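Local coordinates for alginate lyase, family PL7 (Zobellia galactanivorans, PDB 3ZPY), which probably depolymerises alginate by lyase action, the chain described here being the catalytic domain of a longer family PL7 polysaccharide lyase, at residues Thr91-Thr96 against Asp210-Asn215; His97-Thr102 against Cys184-Ser189; Gly116-Phe121 against Leu223-Gly228; Val142-Glu147 against Val155-Ser160. All coordinates share one frame; numbering follows the deposited sequence.

Interaction 1 (Thr91-Thr96 against Asp210-Asn215)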
loop_
_atom_site.group_PDB
_atom_site.type_symbol
_atom_site.label_atom_id
_atom_site.label_comp_id
_atom_site.label_asym_id
_atom_site.label_seq_id
_atom_site.Cartn_x
_atom_site.Cartn_y
_atom_site.Cartn_z
ATOM N N THR A 91 -8.895 -13.424 9.929
ATOM C CA THR A 91 -7.933 -14.067 10.861
ATOM C C THR A 91 -6.845 -14.866 10.081
ATOM O O THR A 91 -7.149 -15.755 9.277
ATOM C CB THR A 91 -8.709 -14.951 11.828
ATOM O OG1 THR A 91 -9.535 -14.099 12.639
ATOM C CG2 THR A 91 -7.792 -15.661 12.765
ATOM N N GLY A 92 -5.600 -14.599 10.357
ATOM C CA GLY A 92 -4.481 -15.145 9.604
ATOM C C GLY A 92 -4.220 -16.634 9.790
ATOM O O GLY A 92 -3.476 -17.191 8.938
ATOM N N ASP A 93 -4.764 -17.266 10.836
ATOM C CA ASP A 93 -4.666 -18.734 10.966
ATOM C C ASP A 93 -6.049 -19.444 10.970
ATOM O O ASP A 93 -6.193 -20.537 11.516
ATOM C CB ASP A 93 -3.771 -19.071 12.198
ATOM C CG ASP A 93 -4.313 -18.505 13.517
ATOM O OD1 ASP A 93 -5.367 -17.851 13.490
ATOM O OD2 ASP A 93 -3.652 -18.728 14.599
ATOM N N SER A 94 -7.054 -18.805 10.363
ATOM C CA SER A 94 -8.335 -19.472 10.061
ATOM C C SER A 94 -8.747 -19.126 8.639
ATOM O O SER A 94 -9.146 -18.001 8.356
ATOM C CB SER A 94 -9.366 -18.943 11.027
ATOM O OG SER A 94 -10.528 -19.641 10.794
ATOM N N GLY A 95 -8.648 -20.100 7.713
ATOM C CA GLY A 95 -8.885 -19.811 6.314
ATOM C C GLY A 95 -7.643 -19.329 5.639
ATOM O O GLY A 95 -6.626 -19.040 6.247
ATOM N N THR A 96 -7.802 -19.153 4.346
ATOM C CA THR A 96 -6.697 -18.719 3.518
ATOM C C THR A 96 -7.103 -17.392 2.859
ATOM O O THR A 96 -8.176 -17.267 2.302
ATOM C CB THR A 96 -6.392 -19.756 2.462
ATOM O OG1 THR A 96 -5.888 -20.923 3.063
ATOM C CG2 THR A 96 -5.292 -19.274 1.435
ATOM N N ASP A 210 -0.243 -15.202 19.164
ATOM C CA ASP A 210 -1.414 -16.100 19.350
ATOM C C ASP A 210 -2.664 -15.646 18.626
ATOM O O ASP A 210 -3.257 -16.404 17.929
ATOM C CB ASP A 210 -1.709 -16.360 20.841
ATOM C CG ASP A 210 -0.491 -16.790 21.597
ATOM O OD1 ASP A 210 0.315 -17.600 21.071
ATOM O OD2 ASP A 210 -0.341 -16.300 22.733
ATOM N N ASP A 211 -3.028 -14.385 18.798
ATOM C CA ASP A 211 -4.272 -13.881 18.262
ATOM C C ASP A 211 -3.955 -13.185 16.931
ATOM O O ASP A 211 -3.529 -12.031 16.871
ATOM C CB ASP A 211 -4.931 -12.918 19.279
ATOM C CG ASP A 211 -6.133 -12.217 18.696
ATOM O OD1 ASP A 211 -6.643 -12.735 17.659
ATOM O OD2 ASP A 211 -6.555 -11.166 19.242
ATOM N N LEU A 212 -4.207 -13.919 15.842
ATOM C CA LEU A 212 -4.012 -13.346 14.518
ATOM C C LEU A 212 -5.314 -12.785 13.895
ATOM O O LEU A 212 -5.465 -12.821 12.655
ATOM C CB LEU A 212 -3.382 -14.408 13.590
ATOM C CG LEU A 212 -2.072 -14.938 14.155
ATOM C CD1 LEU A 212 -1.457 -15.938 13.157
ATOM C CD2 LEU A 212 -1.070 -13.814 14.469
ATOM N N SER A 213 -6.288 -12.355 14.700
ATOM C CA SER A 213 -7.493 -11.734 14.171
ATOM C C SER A 213 -7.306 -10.278 13.779
ATOM O O SER A 213 -6.236 -9.664 13.981
ATOM C CB SER A 213 -8.606 -11.873 15.213
ATOM O OG SER A 213 -8.318 -11.105 16.381
ATOM N N GLU A 214 -8.314 -9.801 13.057
ATOM C CA GLU A 214 -8.497 -8.355 12.789
ATOM C C GLU A 214 -7.508 -7.779 11.750
ATOM O O GLU A 214 -7.045 -6.647 11.856
ATOM C CB GLU A 214 -8.529 -7.496 14.063
ATOM C CG GLU A 214 -9.588 -7.939 15.073
ATOM C CD GLU A 214 -9.750 -6.848 16.081
ATOM O OE1 GLU A 214 -10.541 -5.896 15.804
ATOM O OE2 GLU A 214 -9.032 -6.880 17.085
ATOM N N ASN A 215 -7.261 -8.564 10.686
ATOM C CA ASN A 215 -6.436 -8.173 9.543
ATOM C C ASN A 215 -7.284 -7.679 8.396
ATOM O O ASN A 215 -8.439 -8.065 8.201
ATOM C CB ASN A 215 -5.578 -9.337 9.056
ATOM C CG ASN A 215 -4.692 -9.890 10.138
ATOM O OD1 ASN A 215 -3.692 -9.241 10.580
ATOM N ND2 ASN A 215 -5.120 -11.045 10.684
HETATM O O HOH W 1 -5.536 -16.412 15.885
#
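Thr-91 and Gly-92 press against the Leu-212 carbonyl, and here the two loops fit closely. The Gly-92 amide reaches Leu-212 O at 2.9 Å in a nearly straight bond (167°), while Thr-91 CA makes a CH...O contact with the same oxygen at 3.3 Å. Asn-215 ND2 adds a weak bond to it, its stronger partner being Trp-90 O. With OG1 of Thr-91 beside its own backbone N (chi1 -66°), the hydroxyl lies 3.5 Å from Ser-213 CB and the CG2 methyl settles over Leu-212 O. Replacing Thr-91 by an alanine removes OG1 and CG2 and would probably open a gap beside Ser-213, leaving the Leu-212 carbonyl less covered. The exposed side is looser. Asp-93 crosses the Leu-212 side chain at about a right angle, with OD2 3.8 Å from CD1, and a water links Asp-93 OD1 to Asp-210 O and Leu-212 N. An Asx turn, in which Asp-211 OD1 takes the Ser-213 amide, shapes the 210-215 loop, while a type I turn from Thr-91 to Ser-94 shapes its partner. Glu-214 and Asn-215 form a G1 bulge opposite Trp-90, just ahead of strand 216-219; Leu-212 and Asn-215 rest on Tyr-188 of strand 182-189.

Interaction 2 (His97-Thr102 against Cys184-Ser189)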
loop_
_atom_site.group_PDB
_atom_site.type_symbol
_atom_site.label_atom_id
_atom_site.label_comp_id
_atom_site.label_asym_id
_atom_site.label_seq_id
_atom_site.Cartn_x
_atom_site.Cartn_y
_atom_site.Cartn_z
ATOM N N HIS A 97 -6.204 -16.404 2.937
ATOM C CA HIS A 97 -6.578 -15.017 2.615
ATOM C C HIS A 97 -5.577 -14.460 1.741
ATOM O O HIS A 97 -4.373 -14.475 2.035
ATOM C CB HIS A 97 -6.540 -14.203 3.953
ATOM C CG HIS A 97 -7.471 -14.783 4.983
ATOM N ND1 HIS A 97 -7.083 -15.628 5.991
ATOM C CD2 HIS A 97 -8.850 -14.776 4.990
ATOM C CE1 HIS A 97 -8.194 -16.068 6.637
ATOM N NE2 HIS A 97 -9.251 -15.551 6.047
ATOM N N THR A 98 -6.038 -14.046 0.527
ATOM C CA THR A 98 -5.079 -13.707 -0.606
ATOM C C THR A 98 -5.410 -12.376 -1.270
ATOM O O THR A 98 -6.602 -12.092 -1.501
ATOM C CB THR A 98 -5.209 -14.817 -1.692
ATOM O OG1 THR A 98 -4.947 -16.095 -1.080
ATOM C CG2 THR A 98 -4.224 -14.670 -2.836
ATOM N N MET A 99 -4.355 -11.606 -1.562
ATOM C CA MET A 99 -4.527 -10.480 -2.430
ATOM C C MET A 99 -3.622 -10.673 -3.574
ATOM O O MET A 99 -2.439 -10.936 -3.405
ATOM C CB MET A 99 -4.201 -9.165 -1.715
ATOM C CG MET A 99 -4.302 -7.979 -2.656
ATOM S SD MET A 99 -4.180 -6.367 -1.775
ATOM C CE MET A 99 -2.464 -6.384 -1.171
ATOM N N GLU A 100 -4.200 -10.615 -4.803
ATOM C CA GLU A 100 -3.370 -10.646 -6.047
ATOM C C GLU A 100 -3.490 -9.309 -6.764
ATOM O O GLU A 100 -4.564 -8.718 -6.843
ATOM C CB GLU A 100 -3.858 -11.731 -6.952
ATOM C CG GLU A 100 -3.589 -13.120 -6.395
ATOM C CD GLU A 100 -4.237 -14.227 -7.182
ATOM O OE1 GLU A 100 -5.476 -14.300 -7.034
ATOM O OE2 GLU A 100 -3.562 -14.909 -7.922
ATOM N N TRP A 101 -2.350 -8.820 -7.244
ATOM C CA TRP A 101 -2.349 -7.578 -8.038
ATOM C C TRP A 101 -1.148 -7.534 -8.889
ATOM O O TRP A 101 -0.080 -8.057 -8.541
ATOM C CB TRP A 101 -2.424 -6.342 -7.108
ATOM C CG TRP A 101 -1.268 -5.969 -6.241
ATOM C CD1 TRP A 101 -0.573 -4.753 -6.354
ATOM C CD2 TRP A 101 -0.652 -6.671 -5.134
ATOM N NE1 TRP A 101 0.394 -4.671 -5.417
ATOM C CE2 TRP A 101 0.407 -5.795 -4.629
ATOM C CE3 TRP A 101 -0.892 -7.870 -4.490
ATOM C CZ2 TRP A 101 1.198 -6.180 -3.510
ATOM C CZ3 TRP A 101 -0.106 -8.236 -3.399
ATOM C CH2 TRP A 101 0.943 -7.423 -2.951
ATOM N N THR A 102 -1.285 -6.891 -10.021
ATOM C CA THR A 102 -0.199 -6.751 -10.968
ATOM C C THR A 102 0.257 -5.324 -10.805
ATOM O O THR A 102 -0.548 -4.377 -10.906
ATOM C CB THR A 102 -0.742 -7.058 -12.401
ATOM O OG1 THR A 102 -1.153 -8.422 -12.423
ATOM C CG2 THR A 102 0.341 -6.812 -13.493
ATOM N N CYS A 184 1.830 -10.070 -8.241
ATOM C CA CYS A 184 2.109 -10.275 -6.805
ATOM C C CYS A 184 0.976 -11.065 -6.211
ATOM O O CYS A 184 -0.194 -10.894 -6.599
ATOM C CB CYS A 184 2.160 -8.920 -6.076
ATOM S SG CYS A 184 3.345 -7.753 -6.733
ATOM N N LYS A 185 1.304 -11.963 -5.273
ATOM C CA LYS A 185 0.301 -12.733 -4.550
ATOM C C LYS A 185 0.728 -12.719 -3.085
ATOM O O LYS A 185 1.772 -13.297 -2.752
ATOM C CB LYS A 185 0.202 -14.143 -5.138
ATOM C CG LYS A 185 -0.872 -15.010 -4.459
ATOM C CD LYS A 185 -1.161 -16.307 -5.199
ATOM C CE LYS A 185 -0.031 -17.268 -5.246
ATOM N NZ LYS A 185 -0.394 -18.671 -5.664
ATOM N N LEU A 186 -0.082 -12.114 -2.232
ATOM C CA LEU A 186 0.214 -11.967 -0.775
ATOM C C LEU A 186 -0.803 -12.823 -0.047
ATOM O O LEU A 186 -2.026 -12.655 -0.216
ATOM C CB LEU A 186 0.084 -10.502 -0.454
ATOM C CG LEU A 186 0.470 -10.129 0.975
ATOM C CD1 LEU A 186 1.920 -10.487 1.251
ATOM C CD2 LEU A 186 0.194 -8.633 1.193
ATOM N N VAL A 187 -0.307 -13.800 0.703
ATOM C CA VAL A 187 -1.161 -14.829 1.331
ATOM C C VAL A 187 -0.904 -14.742 2.828
ATOM O O VAL A 187 0.232 -14.713 3.260
ATOM C CB VAL A 187 -0.871 -16.212 0.805
ATOM C CG1 VAL A 187 -1.859 -17.206 1.432
ATOM C CG2 VAL A 187 -1.064 -16.287 -0.764
ATOM N N TYR A 188 -1.978 -14.856 3.595
ATOM C CA TYR A 188 -1.908 -15.039 5.051
ATOM C C TYR A 188 -2.762 -16.270 5.316
ATOM O O TYR A 188 -3.972 -16.238 5.090
ATOM C CB TYR A 188 -2.517 -13.782 5.767
ATOM C CG TYR A 188 -2.101 -13.581 7.218
ATOM C CD1 TYR A 188 -1.292 -14.498 7.945
ATOM C CD2 TYR A 188 -2.450 -12.394 7.847
ATOM C CE1 TYR A 188 -0.948 -14.259 9.319
ATOM C CE2 TYR A 188 -2.094 -12.116 9.211
ATOM C CZ TYR A 188 -1.313 -13.039 9.905
ATOM O OH TYR A 188 -0.994 -12.726 11.263
ATOM N N SER A 189 -2.089 -17.354 5.756
ATOM C CA SER A 189 -2.757 -18.661 5.903
ATOM C C SER A 189 -1.961 -19.478 6.840
ATOM O O SER A 189 -0.717 -19.491 6.779
ATOM C CB SER A 189 -2.863 -19.374 4.518
ATOM O OG SER A 189 -3.568 -20.612 4.682
#
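Strands 97-102 and 184-189 are antiparallel neighbours in the seven-stranded sheet of the beta sandwich, paired from His-97 with Tyr-188 to Trp-101 with Cys-184. Their short axes run 4.7 Å apart at 169°, and hydrogen-bonded pairs at His-97, Met-99 and Trp-101 alternate with non-hydrogen-bonded ones. On the core-facing side the indole of Trp-101 packs against Cys-184. Its CG sits between the backbone N and the carbonyl carbon (chi1 70°), which swings the ring back along the strand. CB of Cys-184 lies 3.4 Å from the centroid of the Trp-101 six-membered ring, almost on its normal, and SG stands over the same face at 4.2 Å in a sulfur-aromatic contact. Met-99 CE packs on the opposite face, toward the rim, and Leu-186 CB meets the edge 3.7 Å from Trp-101 CZ3. At the other end Tyr-188 O is gripped twice by His-97, from opposite faces of the carbonyl plane: by the backbone N at 3.1 Å and by ND1 at 3.3 Å. The His-97 ring also stacks on Trp-90. On the far side of the sheet, Glu-100 and Lys-185 lie alongside each other through their CG atoms, and Thr-98 CG2 touches Lys-185 CG at 3.7 Å; the lysine ammonium turns to Phe-196 in a cation-pi contact. The chemistry thus differs between the faces: the buried one combines sulfur, ring and aliphatic packing with the polar grip of His-97, whereas the outer one joins methylene contacts with charges that do not meet, Glu-100 OE2 and Lys-185 NZ being 5.4 Å apart.

Interaction 3 (Gly116-Phe121 against Leu223-Gly228)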
loop_
_atom_site.group_PDB
_atom_site.type_symbol
_atom_site.label_atom_id
_atom_site.label_comp_id
_atom_site.label_asym_id
_atom_site.label_seq_id
_atom_site.Cartn_x
_atom_site.Cartn_y
_atom_site.Cartn_z
ATOM N N GLY A 116 18.172 8.128 -0.206
ATOM C CA GLY A 116 17.336 6.955 -0.396
ATOM C C GLY A 116 15.889 7.341 -0.686
ATOM O O GLY A 116 15.465 8.516 -0.483
ATOM N N GLY A 117 15.175 6.349 -1.241
ATOM C CA GLY A 117 13.751 6.495 -1.527
ATOM C C GLY A 117 13.123 5.161 -1.355
ATOM O O GLY A 117 13.716 4.122 -1.658
ATOM N N VAL A 118 11.886 5.139 -0.834
ATOM C CA VAL A 118 11.205 3.886 -0.563
ATOM C C VAL A 118 9.685 4.109 -0.563
ATOM O O VAL A 118 9.198 5.111 0.018
ATOM C CB VAL A 118 11.736 3.228 0.768
ATOM C CG1 VAL A 118 11.757 4.198 1.970
ATOM C CG2 VAL A 118 11.028 1.942 1.145
ATOM N N LEU A 119 8.920 3.107 -0.994
ATOM C CA LEU A 119 7.518 3.166 -0.764
ATOM C C LEU A 119 6.956 1.748 -0.666
ATOM O O LEU A 119 7.629 0.772 -1.046
ATOM C CB LEU A 119 6.838 3.942 -1.877
ATOM C CG LEU A 119 6.915 3.339 -3.341
ATOM C CD1 LEU A 119 5.931 2.204 -3.608
ATOM C CD2 LEU A 119 6.608 4.462 -4.352
ATOM N N CYS A 120 5.706 1.658 -0.149
ATOM C CA CYS A 120 5.005 0.396 0.067
ATOM C C CYS A 120 3.830 0.307 -0.892
ATOM O O CYS A 120 3.019 1.212 -0.966
ATOM C CB CYS A 120 4.511 0.415 1.528
ATOM S SG CYS A 120 3.365 -0.957 1.877
ATOM N N PHE A 121 3.795 -0.774 -1.628
ATOM C CA PHE A 121 2.766 -0.954 -2.690
ATOM C C PHE A 121 1.783 -2.118 -2.322
ATOM O O PHE A 121 0.967 -2.499 -3.178
ATOM C CB PHE A 121 3.404 -1.099 -4.070
ATOM C CG PHE A 121 4.394 -2.246 -4.197
ATOM C CD1 PHE A 121 3.992 -3.539 -4.503
ATOM C CD2 PHE A 121 5.784 -2.017 -4.133
ATOM C CE1 PHE A 121 4.899 -4.565 -4.671
ATOM C CE2 PHE A 121 6.688 -3.032 -4.245
ATOM C CZ PHE A 121 6.253 -4.345 -4.525
ATOM N N LEU A 223 3.856 6.000 1.075
ATOM C CA LEU A 223 5.312 6.373 1.106
ATOM C C LEU A 223 5.893 5.956 2.398
ATOM O O LEU A 223 5.170 5.808 3.416
ATOM C CB LEU A 223 5.513 7.888 0.900
ATOM C CG LEU A 223 4.960 8.469 -0.402
ATOM C CD1 LEU A 223 5.424 9.920 -0.565
ATOM C CD2 LEU A 223 5.326 7.635 -1.617
ATOM N N GLN A 224 7.206 5.758 2.390
ATOM C CA GLN A 224 7.998 5.381 3.562
ATOM C C GLN A 224 9.170 6.299 3.830
ATOM O O GLN A 224 9.630 6.934 2.901
ATOM C CB GLN A 224 8.369 3.882 3.600
ATOM C CG GLN A 224 7.181 2.976 3.688
ATOM C CD GLN A 224 6.642 2.924 5.135
ATOM O OE1 GLN A 224 7.384 2.575 6.026
ATOM N NE2 GLN A 224 5.410 3.349 5.370
ATOM N N SER A 225 9.606 6.371 5.086
ATOM C CA SER A 225 10.787 7.166 5.431
ATOM C C SER A 225 10.706 8.640 5.085
ATOM O O SER A 225 11.741 9.303 4.800
ATOM C CB SER A 225 12.085 6.487 4.835
ATOM O OG SER A 225 12.267 5.196 5.286
ATOM N N VAL A 226 9.496 9.180 5.127
ATOM C CA VAL A 226 9.233 10.619 4.788
ATOM C C VAL A 226 8.504 11.318 5.921
ATOM O O VAL A 226 7.904 12.356 5.726
ATOM C CB VAL A 226 8.588 10.839 3.412
ATOM C CG1 VAL A 226 9.653 10.532 2.365
ATOM C CG2 VAL A 226 7.244 10.056 3.264
ATOM N N LYS A 227 8.645 10.747 7.109
ATOM C CA LYS A 227 8.030 11.359 8.291
ATOM C C LYS A 227 8.625 12.744 8.464
ATOM O O LYS A 227 9.868 12.916 8.521
ATOM C CB LYS A 227 8.256 10.495 9.538
ATOM C CG LYS A 227 7.529 9.148 9.462
ATOM C CD LYS A 227 7.396 8.480 10.825
ATOM C CE LYS A 227 6.569 7.188 10.748
ATOM N NZ LYS A 227 6.348 6.528 12.074
ATOM N N GLY A 228 7.770 13.760 8.610
ATOM C CA GLY A 228 8.302 15.125 8.891
ATOM C C GLY A 228 8.993 15.761 7.687
ATOM O O GLY A 228 9.532 16.855 7.797
HETATM O O HOH W 2 11.297 7.604 0.622
#
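Val-118 and Gln-224 cross at a slant, CG1 of the valine lying 3.8 Å from CB of the glutamine. That methyl occupies the place between the backbone N and the carbonyl carbon (chi1 50°), which carries it across to the loop, where it also meets Ser-225 OG at 3.5 Å. Beneath the side chains, the Gln-224 amide bonds to Val-118 O at 3.2 Å, coming from above the carbonyl plane (35° out of it). A water accepts from Val-118 N and lies 2.9 Å from Gln-224 O, bridging the strand and the departing loop. This is the frayed end of an antiparallel pairing in the larger sheet of the sandwich: Leu-119 and Leu-223 form a single non-hydrogen-bonded bridge, after which the 223-228 chain leaves the sheet. At that bridge CD2 of Leu-223 reaches Leu-119 CB at 4.0 Å, and the Leu-119 side chain continues toward Val-105 and Val-238. Gln-224, on the other side, closes a sequence resembling the YxKxGxYxQ motif of PL7 lyases, which probably lines the substrate-facing sheet. Its chain bends at chi2 (-79°), bringing NE2 back to Leu-223 O in a weak bond of 3.1 Å, and touches Arg-141 and Gln-143 of strand 138-146.

Interaction 4 (Val142-Glu147 against Val155-Ser160)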
loop_
_atom_site.group_PDB
_atom_site.type_symbol
_atom_site.label_atom_id
_atom_site.label_comp_id
_atom_site.label_asym_id
_atom_site.label_seq_id
_atom_site.Cartn_x
_atom_site.Cartn_y
_atom_site.Cartn_z
ATOM N N VAL A 142 5.010 -4.537 1.782
ATOM C CA VAL A 142 5.772 -4.970 0.614
ATOM C C VAL A 142 6.254 -3.690 -0.067
ATOM O O VAL A 142 5.415 -2.867 -0.431
ATOM C CB VAL A 142 4.825 -5.767 -0.278
ATOM C CG1 VAL A 142 5.582 -6.185 -1.540
ATOM C CG2 VAL A 142 4.237 -6.991 0.426
ATOM N N GLN A 143 7.583 -3.541 -0.179
ATOM C CA GLN A 143 8.136 -2.244 -0.541
ATOM C C GLN A 143 9.237 -2.433 -1.572
ATOM O O GLN A 143 9.823 -3.469 -1.682
ATOM C CB GLN A 143 8.791 -1.548 0.669
ATOM C CG GLN A 143 7.764 -1.418 1.823
ATOM C CD GLN A 143 8.342 -1.226 3.130
ATOM O OE1 GLN A 143 7.878 -0.380 3.919
ATOM N NE2 GLN A 143 9.313 -2.090 3.439
ATOM N N PHE A 144 9.460 -1.379 -2.370
ATOM C CA PHE A 144 10.725 -1.214 -3.081
ATOM C C PHE A 144 11.531 -0.054 -2.452
ATOM O O PHE A 144 10.948 0.984 -2.169
ATOM C CB PHE A 144 10.520 -0.943 -4.578
ATOM C CG PHE A 144 10.092 -2.121 -5.391
ATOM C CD1 PHE A 144 10.326 -3.463 -5.038
ATOM C CD2 PHE A 144 9.536 -1.845 -6.636
ATOM C CE1 PHE A 144 9.873 -4.482 -5.885
ATOM C CE2 PHE A 144 9.128 -2.842 -7.496
ATOM C CZ PHE A 144 9.317 -4.182 -7.105
ATOM N N ILE A 145 12.832 -0.305 -2.311
ATOM C CA ILE A 145 13.741 0.638 -1.754
ATOM C C ILE A 145 14.892 0.855 -2.751
ATOM O O ILE A 145 15.427 -0.104 -3.337
ATOM C CB ILE A 145 14.262 0.191 -0.372
ATOM C CG1 ILE A 145 15.191 1.291 0.224
ATOM C CG2 ILE A 145 14.978 -1.186 -0.428
ATOM C CD1 ILE A 145 15.342 1.132 1.697
ATOM N N GLY A 146 15.277 2.112 -2.910
ATOM C CA GLY A 146 16.334 2.502 -3.853
ATOM C C GLY A 146 16.851 3.881 -3.611
ATOM O O GLY A 146 16.954 4.306 -2.456
ATOM N N GLU A 147 17.246 4.581 -4.654
ATOM C CA GLU A 147 17.837 5.895 -4.468
ATOM C C GLU A 147 16.762 6.977 -4.379
ATOM O O GLU A 147 15.611 6.781 -4.835
ATOM C CB GLU A 147 18.674 6.241 -5.706
ATOM C CG GLU A 147 19.830 5.317 -5.958
ATOM C CD GLU A 147 20.118 5.367 -7.435
ATOM O OE1 GLU A 147 20.713 6.405 -7.852
ATOM O OE2 GLU A 147 19.717 4.434 -8.182
ATOM N N VAL A 155 16.192 -1.883 -7.970
ATOM C CA VAL A 155 15.802 -1.620 -6.580
ATOM C C VAL A 155 15.801 -2.924 -5.814
ATOM O O VAL A 155 15.909 -4.051 -6.414
ATOM C CB VAL A 155 14.364 -0.967 -6.563
ATOM C CG1 VAL A 155 14.352 0.390 -7.251
ATOM C CG2 VAL A 155 13.320 -1.890 -7.186
ATOM N N LYS A 156 15.614 -2.796 -4.515
ATOM C CA LYS A 156 15.400 -4.036 -3.729
ATOM C C LYS A 156 13.972 -4.153 -3.249
ATOM O O LYS A 156 13.319 -3.141 -2.912
ATOM C CB LYS A 156 16.345 -4.089 -2.536
ATOM C CG LYS A 156 17.800 -4.220 -2.970
ATOM C CD LYS A 156 18.676 -4.259 -1.712
ATOM C CE LYS A 156 20.123 -4.426 -2.109
ATOM N NZ LYS A 156 20.955 -4.732 -0.907
ATOM N N LEU A 157 13.449 -5.387 -3.246
ATOM C CA LEU A 157 12.265 -5.684 -2.530
ATOM C C LEU A 157 12.616 -5.614 -1.024
ATOM O O LEU A 157 13.577 -6.265 -0.553
ATOM C CB LEU A 157 11.767 -7.084 -2.908
ATOM C CG LEU A 157 10.562 -7.588 -2.204
ATOM C CD1 LEU A 157 9.255 -6.866 -2.543
ATOM C CD2 LEU A 157 10.428 -9.101 -2.368
ATOM N N LYS A 158 11.767 -4.947 -0.241
ATOM C CA LYS A 158 12.012 -4.872 1.238
ATOM C C LYS A 158 10.718 -5.260 1.917
ATOM O O LYS A 158 9.672 -4.681 1.620
ATOM C CB LYS A 158 12.478 -3.481 1.639
ATOM C CG LYS A 158 12.760 -3.379 3.094
ATOM C CD LYS A 158 13.530 -2.082 3.386
ATOM C CE LYS A 158 13.907 -2.034 4.878
ATOM N NZ LYS A 158 14.739 -0.785 5.137
ATOM N N ILE A 159 10.831 -6.232 2.854
ATOM C CA ILE A 159 9.669 -6.715 3.593
ATOM C C ILE A 159 9.753 -6.183 5.007
ATOM O O ILE A 159 10.676 -6.557 5.747
ATOM C CB ILE A 159 9.646 -8.223 3.577
ATOM C CG1 ILE A 159 9.641 -8.770 2.078
ATOM C CG2 ILE A 159 8.396 -8.707 4.334
ATOM C CD1 ILE A 159 8.488 -8.318 1.271
ATOM N N SER A 160 8.799 -5.315 5.327
ATOM C CA SER A 160 8.810 -4.666 6.669
ATOM C C SER A 160 7.447 -4.955 7.327
ATOM O O SER A 160 6.729 -5.830 6.886
ATOM C CB SER A 160 9.065 -3.169 6.473
ATOM O OG SER A 160 10.375 -2.922 5.990
#
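Strands 142-146 and 155-160 pair antiparallel with a strong twist, 138° between their short axes, through two hydrogen-bonded pairs, Gln-143 with Lys-158 and Ile-145 with Lys-156. Gln-143 adds a side-chain clasp to this ladder. Its extended chain carries NE2 to Ser-160 OG at 2.9 Å and to Lys-158 O at 3.2 Å, the second approach coming steeply from above the carbonyl plane (70° out of it). Lys-158 O, which also accepts from Gln-143 N, is therefore held twice, and OE1 accepts from Arg-141 NE, so the amide is fixed at both ends. A leucine in place of Gln-143 would probably leave Ser-160 OG and Arg-141 NE without these partners. The strands form a beta hairpin within the larger sheet of the jelly-roll sandwich, next to strand 117-125. Toward the core, Val-155 CG2 sits over one face of the Phe-144 ring, 3.9 Å from its centroid, and Leu-157 CA lies at the ring edge; Phe-121 meets this ring edge-to-face. Val-142 CG1 touches Leu-157 CD1 at 3.9 Å, and both residues pack on Leu-195 of the opposing sheet. On the Gln-143 side, Ile-145 crosses the lysines, its CG2 3.8 Å from Lys-156 CB and its CD1 4.0 Å from Lys-158 NZ.

In the fold
From the N terminus, Thr-91-Thr-96 comes first and waits until Asp-210-Asn-215 to close the loop of interaction 1. Inside that span lies interaction 2, which begins directly afterwards on strand 96-107 and closes at 184-189; the two touch through Thr-96 and Ser-189. The short hairpin of interaction 4 falls within the spans of all three others. Interaction 3 starts inside the spans of interactions 1 and 2 but closes beyond both, and so crosses them. Interactions 3 and 4 share the larger sheet, where strands 117-125 and 138-146 are neighbours. Interaction 2 belongs to the facing sheet, meeting them through Phe-121 and Val-142, while interaction 1 joins loops at one end of the sandwich.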